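Side-chain contacts in esterase (PDB 4RGY), which hydrolyses ester bonds, working at low temperature and alkaline pH, and belongs to the alpha/beta-hydrolase clan: residues L14-S19 with A80-F85; E66-E71 with A252-V257; T87-A90 with Q94-T97. All coordinates share one frame; numbering follows the deposited sequence.

Interaction 1: residues L14-S19 with A80-F85; sequences LGLSTS and AVHRSF
L16 places CG opposite its backbone N (chi1 -177°), while H82 swings CG to the side of its own N (chi1 -53°). The two side chains then approach from opposite directions, and L16 CD2 meets the edge of the imidazole at H82 CE1, 3.8 Å away. The contact lies where the alpha/beta-hydrolase sheet gives way to loop: strand 16-25 is antiparallel to strand 75-79, which the chain leaves as the loop 80-85. A G1 beta bulge starts strand 16-25: G15, with a positive phi of 64°, and L16 lie together across from S11. Farther along, past the end of 75-79, S19 O and A80 N are 3.9 Å apart. Water 3 fills in, donating to S19 O at 2.7 Å and accepting from A80 N at 2.9 Å. T18 OG1 binds two more waters. Water 1 leads from it to A80 O. S19 O, A80 N and A80 O, on two buried residues, are each hydrogen-bonded to water. The H82 ring also meets Y95 at about a right angle and H82 of the second subunit. Its ND1 is hydrogen-bonded to Y95 OH. On its other nitrogen, water 2 lies 3.0 Å from H82 NE2 and 2.8 Å from T18 OG1.

Interaction 2: residues E66-E71 with A252-V257; sequences ERYVAE and AQIQRV
Q255 lays its side chain over one face of the Y68 ring. Q255 CG sits 3.5 Å from the centroid of the Y68 ring and only 3° off the normal, a CH-pi contact made almost exactly over the middle. The amide follows toward the phenol end. Q255 CD is 3.5 Å from Y68 CZ, and Q255 NE2 is 3.3 Å from that same CZ. Amide and ring planes are 11° apart, so the two groups are stacked. Beyond CG the glutamine chain is extended (chi2 171°), which carries the amide from the ring centre to the hydroxyl end. Q255 NE2 comes within 3.2 Å of Y68 OH, but the angle is too poor for a hydrogen bond. I254 adds a methyl: its CG2 touches Y68 CD2 at 4.0 Å.

The contact joins the short helix 65-68 to helix 247-260, the last helix of this alpha/beta-hydrolase fold. On the latter, Q253 and V257 pack on strands 145-149 and 207-213. L258, one turn on from I254, also touches Y68.

D251 serves both polar ends. Its backbone O accepts from Q255 NE2, and its OD2 forms a weak hydrogen bond with Y68 OH. Farther out, E66 makes salt bridges to R61 and R62 of the third subunit, and R67 NE bonds R62 O of that same subunit.

Interaction 3: residues T87-A90 with Q94-T97; sequences TDMA and QYWT
D88 reaches T97 with both carboxylate oxygens. T97 OG1 donates to D88 OD2 at 2.7 Å, on the syn lone pair of that oxygen. T97 N gives its hydrogen to D88 OD1 at 2.8 Å, nearly straight at 169°, although the place of OD1 is less sure because it sits too near a neighbour in the model. With CG anti to the carbonyl carbon (chi1 -78°), the D88 carboxylate is turned to the start of the helix.

Q94 stacks its amide against the carboxylate, the planes 25° apart. Q94 NE2 is 3.4 Å from D88 OD2, at an angle too poor for a hydrogen bond. An alanine at D88 would remove both oxygens, and is likely to leave T97 N and T97 OG1 without these acceptors and the Q94 amide freer to turn.

Q94 occupies the N-cap position of helix 95-110. D88, from the preceding loop, reaches into the first turn. The helix end would probably favour the charged carboxylate. A single beta bridge pairs D88 with Q94. Beside it, Y95 N makes a weak, bent bond to T87 O at 3.3 Å.

T87 OG1 is satisfied outside the contact, by F85 O. D88 OD2 also lies in plane at the edge of the W96 ring, 3.9 Å from W96 CD1. M89 makes a Met-aromatic contact: its SD approaches the Y95 ring obliquely, 3.8 Å from Y95 CE2.

How the interactions relate
Interactions 1 and 3 use the same long loop between strand 75-79 and helix 95-110, and their centres lie about 10 Å apart. Y95 ties them: its ring packs on S84, and its hydroxyl meets H82. Interaction 1 is the buried one; interactions 2 and 3 are only partly buried. Interaction 2 is remote, on the other side of the chain's centre from interaction 3, and about 26 Å from interaction 1 between centres. The chemistry differs with place. Bridging waters join strand to loop in interaction 1, a stacked amide joins two helices in interaction 2, and a carboxylate holds a helix start in interaction 3. Interactions 1 and 2 border other subunits; interaction 3 touches none.

Interaction 1: residues L14-S19 with A80-F85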
# COMPACT_ATOMS: atom_id res chain seq x y z
N LEU A 14 -5.31 18.40 11.48
CA LEU A 14 -4.21 17.81 12.25
C LEU A 14 -2.87 18.44 11.89
O LEU A 14 -1.91 18.34 12.65
CB LEU A 14 -4.14 16.30 12.03
CG LEU A 14 -5.37 15.48 12.42
CD1 LEU A 14 -5.17 14.00 12.07
CD2 LEU A 14 -5.64 15.64 13.90
N GLY A 15 -2.81 19.07 10.72
CA GLY A 15 -1.54 19.56 10.20
C GLY A 15 -0.62 18.37 9.94
O GLY A 15 0.57 18.40 10.28
N LEU A 16 -1.16 17.32 9.33
CA LEU A 16 -0.42 16.06 9.24
C LEU A 16 -0.85 15.22 8.06
O LEU A 16 -2.05 15.02 7.81
CB LEU A 16 -0.60 15.27 10.53
CG LEU A 16 0.16 13.94 10.69
CD1 LEU A 16 1.65 14.17 10.68
CD2 LEU A 16 -0.26 13.27 11.99
N SER A 17 0.15 14.68 7.35
CA SER A 17 -0.06 13.67 6.33
C SER A 17 -0.41 12.37 7.03
O SER A 17 0.31 11.94 7.95
CB SER A 17 1.21 13.46 5.52
OG SER A 17 1.50 14.59 4.71
N THR A 18 -1.51 11.75 6.63
CA THR A 18 -1.98 10.56 7.31
C THR A 18 -2.65 9.63 6.30
O THR A 18 -2.55 9.85 5.09
CB THR A 18 -2.87 10.97 8.51
OG1 THR A 18 -3.21 9.82 9.29
CG2 THR A 18 -4.12 11.67 8.01
N SER A 19 -3.30 8.58 6.79
CA SER A 19 -3.82 7.55 5.91
C SER A 19 -5.18 7.06 6.35
O SER A 19 -5.52 7.15 7.53
CB SER A 19 -2.87 6.36 5.87
OG SER A 19 -1.60 6.77 5.42
N ALA A 80 -7.52 6.75 10.80
CA ALA A 80 -6.57 6.60 11.90
C ALA A 80 -6.62 7.82 12.81
O ALA A 80 -6.64 8.96 12.32
CB ALA A 80 -5.17 6.42 11.35
N VAL A 81 -6.64 7.60 14.12
CA VAL A 81 -6.61 8.71 15.07
C VAL A 81 -5.55 8.57 16.16
O VAL A 81 -5.62 9.25 17.19
CB VAL A 81 -7.98 8.96 15.74
CG1 VAL A 81 -9.04 9.23 14.67
CG2 VAL A 81 -8.37 7.77 16.62
N HIS A 82 -4.59 7.67 15.94
CA HIS A 82 -3.51 7.47 16.90
C HIS A 82 -4.07 7.15 18.29
O HIS A 82 -5.09 6.47 18.37
CB HIS A 82 -2.56 8.67 16.85
CG HIS A 82 -2.09 8.96 15.47
ND1 HIS A 82 -2.07 10.23 14.93
CD2 HIS A 82 -1.67 8.13 14.48
CE1 HIS A 82 -1.64 10.17 13.68
NE2 HIS A 82 -1.39 8.91 13.38
N ARG A 83 -3.43 7.60 19.36
CA ARG A 83 -3.90 7.26 20.71
C ARG A 83 -4.66 8.43 21.32
O ARG A 83 -4.38 8.86 22.44
CB ARG A 83 -2.72 6.83 21.60
CG ARG A 83 -2.01 5.56 21.12
CD ARG A 83 -0.78 5.26 21.98
NE ARG A 83 -1.16 5.11 23.39
CZ ARG A 83 -1.45 3.95 23.97
NH1 ARG A 83 -1.39 2.81 23.27
NH2 ARG A 83 -1.80 3.92 25.25
N SER A 84 -5.65 8.94 20.59
CA SER A 84 -6.30 10.20 20.94
C SER A 84 -7.67 10.07 21.60
O SER A 84 -8.21 11.07 22.07
CB SER A 84 -6.51 11.00 19.68
OG SER A 84 -7.44 10.35 18.83
N PHE A 85 -8.23 8.87 21.63
CA PHE A 85 -9.60 8.72 22.10
C PHE A 85 -10.58 9.64 21.36
O PHE A 85 -11.59 10.06 21.93
CB PHE A 85 -9.70 8.88 23.63
CG PHE A 85 -9.71 7.58 24.37
CD1 PHE A 85 -8.52 6.91 24.64
CD2 PHE A 85 -10.91 7.00 24.74
CE1 PHE A 85 -8.54 5.69 25.28
CE2 PHE A 85 -10.93 5.78 25.40
CZ PHE A 85 -9.75 5.13 25.67
O HOH W 1 -5.52 10.48 10.61
O HOH W 2 -1.31 8.12 10.53
O HOH W 3 -7.02 8.91 8.96

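Interaction 2: residues E66-E71 with A252-V257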
# COMPACT_ATOMS: atom_id res chain seq x y z
N GLU A 66 -14.45 -6.62 4.57
CA GLU A 66 -14.72 -6.38 3.15
C GLU A 66 -15.70 -7.41 2.57
O GLU A 66 -16.60 -7.06 1.81
CB GLU A 66 -13.43 -6.38 2.32
CG GLU A 66 -13.68 -6.07 0.85
CD GLU A 66 -12.43 -6.15 0.01
OE1 GLU A 66 -11.35 -5.84 0.53
OE2 GLU A 66 -12.55 -6.53 -1.18
N ARG A 67 -15.53 -8.67 2.96
CA ARG A 67 -16.46 -9.72 2.55
C ARG A 67 -17.85 -9.52 3.18
O ARG A 67 -18.86 -9.68 2.51
CB ARG A 67 -15.88 -11.09 2.89
CG ARG A 67 -16.86 -12.24 2.72
CD ARG A 67 -16.13 -13.58 2.64
NE ARG A 67 -15.29 -13.83 3.81
CZ ARG A 67 -15.73 -14.33 4.95
NH1 ARG A 67 -17.02 -14.63 5.08
NH2 ARG A 67 -14.90 -14.54 5.96
N TYR A 68 -17.88 -9.13 4.45
CA TYR A 68 -19.16 -9.01 5.13
C TYR A 68 -20.07 -7.95 4.51
O TYR A 68 -21.30 -8.07 4.55
CB TYR A 68 -18.95 -8.71 6.62
CG TYR A 68 -18.20 -9.79 7.37
CD1 TYR A 68 -18.33 -11.13 7.03
CD2 TYR A 68 -17.38 -9.47 8.44
CE1 TYR A 68 -17.65 -12.11 7.72
CE2 TYR A 68 -16.69 -10.44 9.14
CZ TYR A 68 -16.83 -11.76 8.78
OH TYR A 68 -16.16 -12.76 9.46
N VAL A 69 -19.49 -6.91 3.93
CA VAL A 69 -20.30 -5.83 3.35
C VAL A 69 -20.56 -6.01 1.85
O VAL A 69 -21.29 -5.22 1.26
CB VAL A 69 -19.67 -4.45 3.57
CG1 VAL A 69 -19.50 -4.18 5.06
CG2 VAL A 69 -18.32 -4.32 2.85
N ALA A 70 -19.96 -7.03 1.26
CA ALA A 70 -19.89 -7.14 -0.20
C ALA A 70 -21.23 -7.08 -0.94
O ALA A 70 -21.27 -6.65 -2.10
CB ALA A 70 -19.11 -8.40 -0.60
N GLU A 71 -22.31 -7.50 -0.30
CA GLU A 71 -23.61 -7.51 -0.97
C GLU A 71 -24.56 -6.42 -0.47
O GLU A 71 -25.74 -6.41 -0.82
CB GLU A 71 -24.28 -8.88 -0.84
CG GLU A 71 -23.46 -10.03 -1.41
CD GLU A 71 -23.04 -9.79 -2.84
OE1 GLU A 71 -23.83 -9.20 -3.61
OE2 GLU A 71 -21.91 -10.19 -3.21
N ALA A 252 -16.90 -11.61 14.74
CA ALA A 252 -18.23 -12.17 14.87
C ALA A 252 -19.27 -11.07 15.07
O ALA A 252 -20.30 -11.03 14.40
CB ALA A 252 -18.28 -13.16 16.03
N GLN A 253 -18.99 -10.16 16.00
CA GLN A 253 -19.97 -9.15 16.35
C GLN A 253 -20.23 -8.12 15.26
O GLN A 253 -21.35 -7.61 15.15
CB GLN A 253 -19.57 -8.44 17.65
CG GLN A 253 -19.66 -9.34 18.87
CD GLN A 253 -21.04 -9.91 19.04
OE1 GLN A 253 -21.24 -11.12 18.94
NE2 GLN A 253 -22.02 -9.04 19.30
N ILE A 254 -19.23 -7.80 14.45
CA ILE A 254 -19.44 -6.79 13.41
C ILE A 254 -20.48 -7.25 12.38
O ILE A 254 -21.20 -6.44 11.80
CB ILE A 254 -18.12 -6.31 12.75
CG1 ILE A 254 -18.32 -4.97 12.04
CG2 ILE A 254 -17.58 -7.35 11.78
CD1 ILE A 254 -18.73 -3.83 12.96
N GLN A 255 -20.57 -8.57 12.18
CA GLN A 255 -21.61 -9.13 11.31
C GLN A 255 -23.02 -8.84 11.85
O GLN A 255 -23.93 -8.53 11.09
CB GLN A 255 -21.41 -10.63 11.12
CG GLN A 255 -20.11 -10.96 10.38
CD GLN A 255 -19.83 -12.43 10.40
OE1 GLN A 255 -20.50 -13.21 9.73
NE2 GLN A 255 -18.83 -12.83 11.19
N ARG A 256 -23.17 -8.92 13.17
CA ARG A 256 -24.45 -8.63 13.80
C ARG A 256 -24.76 -7.14 13.71
O ARG A 256 -25.89 -6.75 13.43
CB ARG A 256 -24.45 -9.10 15.25
CG ARG A 256 -24.17 -10.59 15.40
CD ARG A 256 -24.30 -11.04 16.84
NE ARG A 256 -25.64 -10.79 17.36
CZ ARG A 256 -26.68 -11.60 17.20
NH1 ARG A 256 -26.54 -12.74 16.53
NH2 ARG A 256 -27.86 -11.28 17.71
N VAL A 257 -23.74 -6.31 13.90
CA VAL A 257 -23.94 -4.87 13.75
C VAL A 257 -24.37 -4.53 12.33
O VAL A 257 -25.27 -3.72 12.13
CB VAL A 257 -22.67 -4.09 14.13
CG1 VAL A 257 -22.78 -2.63 13.69
CG2 VAL A 257 -22.43 -4.18 15.64

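Interaction 3: residues T87-A90 with Q94-T97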
# COMPACT_ATOMS: atom_id res chain seq x y z
N THR A 87 -10.54 12.65 20.51
CA THR A 87 -10.68 13.86 21.31
C THR A 87 -9.81 15.00 20.76
O THR A 87 -8.71 14.76 20.26
CB THR A 87 -10.28 13.56 22.77
OG1 THR A 87 -11.13 12.51 23.28
CG2 THR A 87 -10.41 14.78 23.68
N ASP A 88 -10.31 16.23 20.83
CA ASP A 88 -9.46 17.39 20.61
C ASP A 88 -8.60 17.51 21.86
O ASP A 88 -9.03 18.00 22.91
CB ASP A 88 -10.28 18.66 20.36
CG ASP A 88 -10.83 18.72 18.95
OD1 ASP A 88 -10.39 17.92 18.08
OD2 ASP A 88 -11.69 19.58 18.67
N MET A 89 -7.37 17.02 21.75
CA MET A 89 -6.53 16.80 22.91
C MET A 89 -6.12 18.08 23.62
O MET A 89 -5.84 19.09 22.98
CB MET A 89 -5.28 16.02 22.48
CG MET A 89 -5.61 14.62 21.98
SD MET A 89 -4.17 13.72 21.37
CE MET A 89 -3.29 13.45 22.90
N ALA A 90 -6.10 18.02 24.95
CA ALA A 90 -5.62 19.13 25.76
C ALA A 90 -4.14 19.41 25.44
O ALA A 90 -3.71 20.57 25.38
CB ALA A 90 -5.78 18.81 27.23
N GLN A 94 -6.01 17.93 17.15
CA GLN A 94 -7.46 18.08 17.20
C GLN A 94 -8.17 16.91 16.54
O GLN A 94 -8.80 17.05 15.49
CB GLN A 94 -7.86 19.41 16.55
CG GLN A 94 -7.29 20.63 17.26
CD GLN A 94 -7.95 20.89 18.61
OE1 GLN A 94 -7.48 20.43 19.65
NE2 GLN A 94 -9.04 21.64 18.59
N TYR A 95 -8.10 15.74 17.18
CA TYR A 95 -8.64 14.52 16.59
C TYR A 95 -10.17 14.43 16.56
O TYR A 95 -10.73 13.73 15.73
CB TYR A 95 -8.05 13.29 17.26
CG TYR A 95 -6.58 13.06 16.95
CD1 TYR A 95 -6.19 12.36 15.82
CD2 TYR A 95 -5.60 13.53 17.81
CE1 TYR A 95 -4.84 12.14 15.56
CE2 TYR A 95 -4.27 13.32 17.56
CZ TYR A 95 -3.90 12.62 16.44
OH TYR A 95 -2.56 12.42 16.20
N TRP A 96 -10.85 15.12 17.47
CA TRP A 96 -12.31 15.19 17.42
C TRP A 96 -12.80 16.04 16.26
O TRP A 96 -13.70 15.64 15.52
CB TRP A 96 -12.88 15.76 18.72
CG TRP A 96 -14.34 16.12 18.62
CD1 TRP A 96 -14.87 17.38 18.64
CD2 TRP A 96 -15.46 15.22 18.51
NE1 TRP A 96 -16.24 17.32 18.55
CE2 TRP A 96 -16.63 16.01 18.46
CE3 TRP A 96 -15.58 13.82 18.42
CZ2 TRP A 96 -17.91 15.46 18.36
CZ3 TRP A 96 -16.86 13.27 18.32
CH2 TRP A 96 -18.00 14.09 18.29
N THR A 97 -12.19 17.21 16.06
CA THR A 97 -12.57 18.03 14.93
C THR A 97 -12.23 17.29 13.63
O THR A 97 -12.97 17.35 12.65
CB THR A 97 -11.91 19.43 15.00
OG1 THR A 97 -12.43 20.11 16.15
CG2 THR A 97 -12.23 20.26 13.76